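Local structure of oligopeptide-binding protein oppA (Lactococcus lactis, 3DRF) at residues A[262-265]-A[266-270]. The protein captures oligopeptides in a voluminous cavity and delivers them to the OppABCDF ABC transporter for uptake, which the bacterium needs to grow in milk. Sequence-based numbering, arbitrary orientation.
Sequences KSVA and ALSSS
The carbonyl oxygen of V264 is approached by two groups of S268: the backbone N stands 3.0 Å from V264 O, in the carbonyl plane and with an N-H...O angle of 160°, while S268 OG comes within 3.2 Å of V264 O. The hydroxyl reaches it because OG lies anti to its own carbonyl carbon (chi1 -61°), which folds it back along the preceding turn, though it could turn its hydrogen elsewhere and the bond is only a possible one. The pair illustrates a general principle: main-chain bonds hold a short helix together, and a serine hydroxyl near its end can turn back to a carbonyl one turn earlier. Three further i to i+4 backbone bonds bind this helix. A266 N donates to K262 O, L267 N to S263 O, and S269 N to A265 O at 3.0 Å. Side-chain carbons fill in beside these bonds: A266 CB rests 3.4 Å from S263 O, and L267 CG lies 3.6 Å from the same oxygen. Beyond that point the L267 side chain runs on to V286 of helix 283-287, L289 and P547, on the buried side of the helix. S263 turns its hydroxyl out of the contact as well, to S259 O and Q40 NE2, tying the first turn to the loop before it and to strand 34-40. At the other end S269 OG sits 3.3 Å from A265 O and makes at most a weak bond to A266 O. Helix 263-268 follows strand 252-258 of the mixed five-stranded sheet and leads towards edge strand 274-276. S270, with its positive phi (62°) and the 3.1 Å bond from its N to L267 O, which also receives the hydroxyl of Y292, marks the Schellman motif that ends the helix.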
loop_
_atom_site.group_PDB
_atom_site.type_symbol
_atom_site.label_atom_id
_atom_site.label_comp_id
_atom_site.label_asym_id
_atom_site.label_seq_id
_atom_site.Cartn_x
_atom_site.Cartn_y
_atom_site.Cartn_z
ATOM N N LYS A 262 2.031 10.728 21.868
ATOM C CA LYS A 262 2.682 10.023 22.980
ATOM C C LYS A 262 4.019 9.354 22.613
ATOM O O LYS A 262 4.657 8.815 23.430
ATOM C CB LYS A 262 1.723 9.023 23.642
ATOM C CG LYS A 262 0.510 9.728 24.323
ATOM C CD LYS A 262 -0.479 8.771 24.937
ATOM C CE LYS A 262 -1.543 9.548 25.702
ATOM N NZ LYS A 262 -0.840 10.139 26.846
ATOM N N SER A 263 4.395 9.422 21.352
ATOM C CA SER A 263 5.561 8.660 20.873
ATOM C C SER A 263 6.930 9.095 21.447
ATOM O O SER A 263 7.668 8.282 21.871
ATOM C CB SER A 263 5.633 8.673 19.335
ATOM O OG SER A 263 4.584 7.868 18.789
ATOM N N VAL A 264 7.230 10.376 21.391
ATOM C CA VAL A 264 8.532 10.858 21.883
ATOM C C VAL A 264 8.701 10.558 23.407
ATOM O O VAL A 264 9.697 10.124 23.821
ATOM C CB VAL A 264 8.756 12.388 21.518
ATOM C CG1 VAL A 264 10.005 12.911 22.222
ATOM C CG2 VAL A 264 8.854 12.521 20.002
ATOM N N ALA A 265 7.659 10.792 24.171
ATOM C CA ALA A 265 7.683 10.544 25.616
ATOM C C ALA A 265 7.901 9.031 25.849
ATOM O O ALA A 265 8.544 8.653 26.772
ATOM C CB ALA A 265 6.330 10.993 26.255
ATOM N N ALA A 266 7.326 8.185 24.999
ATOM C CA ALA A 266 7.532 6.728 25.116
ATOM C C ALA A 266 8.974 6.334 24.894
ATOM O O ALA A 266 9.457 5.458 25.530
ATOM C CB ALA A 266 6.597 5.964 24.124
ATOM N N LEU A 267 9.657 7.010 23.994
ATOM C CA LEU A 267 11.073 6.791 23.837
ATOM C C LEU A 267 11.871 7.352 25.022
ATOM O O LEU A 267 12.759 6.701 25.475
ATOM C CB LEU A 267 11.588 7.441 22.541
ATOM C CG LEU A 267 10.971 6.889 21.229
ATOM C CD1 LEU A 267 11.320 7.848 20.043
ATOM C CD2 LEU A 267 11.531 5.484 20.974
ATOM N N SER A 268 11.513 8.528 25.514
ATOM C CA SER A 268 12.225 9.117 26.643
ATOM C C SER A 268 12.115 8.230 27.907
ATOM O O SER A 268 12.997 8.182 28.683
ATOM C CB SER A 268 11.711 10.537 26.913
ATOM O OG SER A 268 11.925 11.362 25.810
ATOM N N SER A 269 11.009 7.554 28.062
ATOM C CA SER A 269 10.779 6.714 29.255
ATOM C C SER A 269 11.164 5.230 29.017
ATOM O O SER A 269 10.975 4.406 29.861
ATOM C CB SER A 269 9.320 6.816 29.639
ATOM O OG SER A 269 8.479 6.086 28.765
ATOM N N SER A 270 11.670 4.918 27.830
ATOM C CA SER A 270 12.035 3.520 27.456
ATOM C C SER A 270 10.860 2.558 27.462
ATOM O O SER A 270 11.032 1.384 27.685
ATOM C CB SER A 270 13.161 2.997 28.372
ATOM O OG SER A 270 14.378 3.597 28.085
#